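Local atomic coordinates of putative cell surface protein (PDB entry 4OFQ), a protein that probably mediates adhesion at the streptococcal cell surface, as a calcium-binding, beta-sandwich C-terminal part of an antigen I/II-family adhesin. Residues A87-L97 and F138-I149. Residues are numbered along the deposited sequence; the frame is centred on the assembly and turned at random.
Sequences AANGDDVTNLL and FYKAYVQKGLDI
Ala87 and Ile149 face each other as an antiparallel non-hydrogen-bonded pair, CA to CA 4.3 Å, and just beyond them Ala88 N gives a weak, bent bond (123° at the hydrogen) to Asp148 O. Tyr142 makes the largest single contribution to the buried surface. Its CG lies anti to the carbonyl carbon (chi1 -53°), which sends the ring from the helix across to the loop 87-97. There its OH donates to Asp91 OD2 at 2.8 Å, meeting the anti side of a carboxylate turned 86° from the ring plane. The same OD2 takes a weak bond from Asn89 ND2, while Asn89 OD1 accepts from Asp91 N at 3.0 Å in an Asx turn, so the two residues are tied together within the loop. Val93 CG1 makes an off-centre CH-pi contact, 4.1 Å from the Tyr142 centroid, and Leu96 CD1 reaches the ring edge at CE2 (3.7 Å). Ala87 CB packs against Tyr142 CD1 at 3.5 Å and also meets Ile149 CD1. Gly146, with positive phi, forms a Schellman motif, after which the chain enters strand 149-157. Helix 135-143 and the loop linking strands 80-87 and 97-102 meet beside paired strands 80-87 and 149-157, where Ile85 touches Val93 and Ile149.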
loop_
_atom_site.group_PDB
_atom_site.type_symbol
_atom_site.label_atom_id
_atom_site.label_comp_id
_atom_site.label_asym_id
_atom_site.label_seq_id
_atom_site.Cartn_x
_atom_site.Cartn_y
_atom_site.Cartn_z
ATOM N N ALA A 87 -3.432 20.601 18.109
ATOM C CA ALA A 87 -3.631 21.981 17.703
ATOM C C ALA A 87 -2.285 22.581 17.346
ATOM O O ALA A 87 -1.243 22.055 17.726
ATOM C CB ALA A 87 -4.284 22.778 18.825
ATOM N N ALA A 88 -2.314 23.696 16.624
ATOM C CA ALA A 88 -1.091 24.385 16.211
ATOM C C ALA A 88 -0.203 24.825 17.378
ATOM O O ALA A 88 0.999 25.029 17.203
ATOM C CB ALA A 88 -1.429 25.565 15.341
ATOM N N ASN A 89 -0.789 24.970 18.563
ATOM C CA ASN A 89 -0.023 25.369 19.736
ATOM C C ASN A 89 0.591 24.173 20.451
ATOM O O ASN A 89 1.170 24.311 21.529
ATOM C CB ASN A 89 -0.889 26.187 20.698
ATOM C CG ASN A 89 -1.996 25.365 21.343
ATOM O OD1 ASN A 89 -2.249 24.223 20.957
ATOM N ND2 ASN A 89 -2.670 25.954 22.329
ATOM N N GLY A 90 0.453 23.000 19.842
ATOM C CA GLY A 90 1.007 21.777 20.394
ATOM C C GLY A 90 0.061 20.971 21.273
ATOM O O GLY A 90 0.370 19.832 21.608
ATOM N N ASP A 91 -1.086 21.540 21.643
ATOM C CA ASP A 91 -2.025 20.844 22.533
ATOM C C ASP A 91 -2.502 19.518 21.949
ATOM O O ASP A 91 -2.876 19.449 20.778
ATOM C CB ASP A 91 -3.268 21.697 22.836
ATOM C CG ASP A 91 -2.969 22.912 23.694
ATOM O OD1 ASP A 91 -1.832 23.043 24.181
ATOM O OD2 ASP A 91 -3.894 23.735 23.881
ATOM N N ASP A 92 -2.498 18.474 22.770
ATOM C CA ASP A 92 -3.159 17.221 22.414
ATOM C C ASP A 92 -4.657 17.436 22.614
ATOM O O ASP A 92 -5.105 17.650 23.740
ATOM C CB ASP A 92 -2.652 16.094 23.317
ATOM C CG ASP A 92 -3.391 14.783 23.108
ATOM O OD1 ASP A 92 -4.121 14.638 22.101
ATOM O OD2 ASP A 92 -3.234 13.885 23.961
ATOM N N VAL A 93 -5.432 17.398 21.531
ATOM C CA VAL A 93 -6.863 17.699 21.642
ATOM C C VAL A 93 -7.744 16.462 21.503
ATOM O O VAL A 93 -8.971 16.583 21.402
ATOM C CB VAL A 93 -7.322 18.810 20.648
ATOM C CG1 VAL A 93 -6.573 20.100 20.904
ATOM C CG2 VAL A 93 -7.127 18.363 19.201
ATOM N N THR A 94 -7.125 15.281 21.523
ATOM C CA THR A 94 -7.872 14.032 21.347
ATOM C C THR A 94 -9.023 13.877 22.353
ATOM O O THR A 94 -10.095 13.397 22.003
ATOM C CB THR A 94 -6.957 12.783 21.411
ATOM O OG1 THR A 94 -6.217 12.787 22.634
ATOM C CG2 THR A 94 -5.990 12.778 20.240
ATOM N N ASN A 95 -8.806 14.292 23.598
ATOM C CA ASN A 95 -9.831 14.111 24.623
ATOM C C ASN A 95 -10.927 15.177 24.565
ATOM O O ASN A 95 -11.883 15.133 25.343
ATOM C CB ASN A 95 -9.204 14.065 26.016
ATOM C CG ASN A 95 -8.244 12.899 26.181
ATOM O OD1 ASN A 95 -7.329 12.947 27.004
ATOM N ND2 ASN A 95 -8.442 11.848 25.390
ATOM N N LEU A 96 -10.775 16.134 23.649
ATOM C CA LEU A 96 -11.761 17.206 23.491
ATOM C C LEU A 96 -12.743 16.903 22.375
ATOM O O LEU A 96 -13.669 17.691 22.129
ATOM C CB LEU A 96 -11.067 18.529 23.180
ATOM C CG LEU A 96 -9.972 18.948 24.157
ATOM C CD1 LEU A 96 -9.448 20.319 23.778
ATOM C CD2 LEU A 96 -10.481 18.932 25.594
ATOM N N LEU A 97 -12.526 15.772 21.697
ATOM C CA LEU A 97 -13.295 15.406 20.510
ATOM C C LEU A 97 -13.921 14.031 20.652
ATOM O O LEU A 97 -13.247 13.071 21.047
ATOM C CB LEU A 97 -12.373 15.359 19.277
ATOM C CG LEU A 97 -11.585 16.622 18.932
ATOM C CD1 LEU A 97 -10.525 16.290 17.891
ATOM C CD2 LEU A 97 -12.527 17.695 18.409
ATOM N N PHE A 138 -14.048 24.934 22.866
ATOM C CA PHE A 138 -13.194 24.610 21.738
ATOM C C PHE A 138 -13.058 25.826 20.818
ATOM O O PHE A 138 -11.985 26.087 20.262
ATOM C CB PHE A 138 -13.783 23.409 20.990
ATOM C CG PHE A 138 -12.842 22.767 20.010
ATOM C CD1 PHE A 138 -11.902 21.832 20.426
ATOM C CD2 PHE A 138 -12.913 23.085 18.661
ATOM C CE1 PHE A 138 -11.040 21.233 19.508
ATOM C CE2 PHE A 138 -12.060 22.495 17.745
ATOM C CZ PHE A 138 -11.127 21.576 18.166
ATOM N N TYR A 139 -14.149 26.573 20.686
ATOM C CA TYR A 139 -14.155 27.784 19.889
ATOM C C TYR A 139 -13.192 28.819 20.473
ATOM O O TYR A 139 -12.380 29.417 19.764
ATOM C CB TYR A 139 -15.564 28.371 19.819
ATOM C CG TYR A 139 -15.576 29.720 19.161
ATOM C CD1 TYR A 139 -15.308 29.848 17.801
ATOM C CD2 TYR A 139 -15.829 30.880 19.898
ATOM C CE1 TYR A 139 -15.296 31.085 17.185
ATOM C CE2 TYR A 139 -15.823 32.128 19.288
ATOM C CZ TYR A 139 -15.548 32.222 17.931
ATOM O OH TYR A 139 -15.531 33.447 17.312
ATOM N N LYS A 140 -13.282 29.020 21.781
ATOM C CA LYS A 140 -12.457 30.011 22.450
ATOM C C LYS A 140 -10.972 29.626 22.428
ATOM O O LYS A 140 -10.100 30.468 22.192
ATOM C CB LYS A 140 -12.962 30.202 23.884
ATOM C CG LYS A 140 -12.256 31.268 24.695
ATOM C CD LYS A 140 -12.917 31.395 26.062
ATOM C CE LYS A 140 -12.400 32.597 26.832
ATOM N NZ LYS A 140 -12.984 32.633 28.203
ATOM N N ALA A 141 -10.688 28.346 22.646
ATOM C CA ALA A 141 -9.310 27.882 22.754
ATOM C C ALA A 141 -8.583 27.774 21.416
ATOM O O ALA A 141 -7.393 28.097 21.331
ATOM C CB ALA A 141 -9.255 26.541 23.493
ATOM N N TYR A 142 -9.278 27.303 20.381
ATOM C CA TYR A 142 -8.609 26.996 19.114
ATOM C C TYR A 142 -9.153 27.757 17.912
ATOM O O TYR A 142 -8.397 28.407 17.213
ATOM C CB TYR A 142 -8.602 25.481 18.856
ATOM C CG TYR A 142 -8.019 24.746 20.037
ATOM C CD1 TYR A 142 -6.662 24.823 20.321
ATOM C CD2 TYR A 142 -8.830 24.032 20.899
ATOM C CE1 TYR A 142 -6.126 24.183 21.418
ATOM C CE2 TYR A 142 -8.309 23.401 22.004
ATOM C CZ TYR A 142 -6.960 23.478 22.260
ATOM O OH TYR A 142 -6.445 22.838 23.364
ATOM N N VAL A 143 -10.460 27.679 17.686
ATOM C CA VAL A 143 -11.070 28.259 16.490
ATOM C C VAL A 143 -10.886 29.776 16.397
ATOM O O VAL A 143 -10.432 30.303 15.372
ATOM C CB VAL A 143 -12.568 27.947 16.434
ATOM C CG1 VAL A 143 -13.192 28.580 15.195
ATOM C CG2 VAL A 143 -12.799 26.427 16.471
ATOM N N GLN A 144 -11.245 30.466 17.473
ATOM C CA GLN A 144 -11.170 31.926 17.525
ATOM C C GLN A 144 -9.722 32.427 17.530
ATOM O O GLN A 144 -9.454 33.593 17.212
ATOM C CB GLN A 144 -11.920 32.443 18.759
ATOM C CG GLN A 144 -12.147 33.942 18.790
ATOM C CD GLN A 144 -13.015 34.369 19.961
ATOM O OE1 GLN A 144 -12.812 33.925 21.089
ATOM N NE2 GLN A 144 -13.992 35.232 19.696
ATOM N N LYS A 145 -8.796 31.547 17.900
ATOM C CA LYS A 145 -7.375 31.881 17.858
ATOM C C LYS A 145 -6.724 31.496 16.526
ATOM O O LYS A 145 -5.528 31.714 16.324
ATOM C CB LYS A 145 -6.640 31.218 19.024
ATOM C CG LYS A 145 -7.139 31.686 20.394
ATOM C CD LYS A 145 -6.301 31.093 21.520
ATOM C CE LYS A 145 -6.774 31.590 22.873
ATOM N NZ LYS A 145 -6.008 30.959 23.985
ATOM N N GLY A 146 -7.512 30.919 15.625
ATOM C CA GLY A 146 -7.011 30.532 14.317
ATOM C C GLY A 146 -5.980 29.414 14.385
ATOM O O GLY A 146 -5.072 29.339 13.562
ATOM N N LEU A 147 -6.124 28.537 15.371
ATOM C CA LEU A 147 -5.187 27.442 15.567
ATOM C C LEU A 147 -5.674 26.171 14.879
ATOM O O LEU A 147 -6.576 25.489 15.384
ATOM C CB LEU A 147 -4.972 27.196 17.066
ATOM C CG LEU A 147 -4.392 28.365 17.873
ATOM C CD1 LEU A 147 -4.434 28.110 19.380
ATOM C CD2 LEU A 147 -2.965 28.613 17.425
ATOM N N ASP A 148 -5.073 25.854 13.735
ATOM C CA ASP A 148 -5.438 24.653 12.987
ATOM C C ASP A 148 -5.249 23.379 13.811
ATOM O O ASP A 148 -4.384 23.306 14.680
ATOM C CB ASP A 148 -4.601 24.510 11.711
ATOM C CG ASP A 148 -4.816 25.640 10.718
ATOM O OD1 ASP A 148 -5.828 26.379 10.809
ATOM O OD2 ASP A 148 -3.952 25.776 9.824
ATOM N N ILE A 149 -6.052 22.371 13.509
ATOM C CA ILE A 149 -5.876 21.059 14.112
ATOM C C ILE A 149 -5.284 20.129 13.064
ATOM O O ILE A 149 -5.735 20.118 11.916
ATOM C CB ILE A 149 -7.209 20.481 14.632
ATOM C CG1 ILE A 149 -8.005 21.543 15.411
ATOM C CG2 ILE A 149 -6.944 19.234 15.501
ATOM C CD1 ILE A 149 -7.269 22.101 16.628
#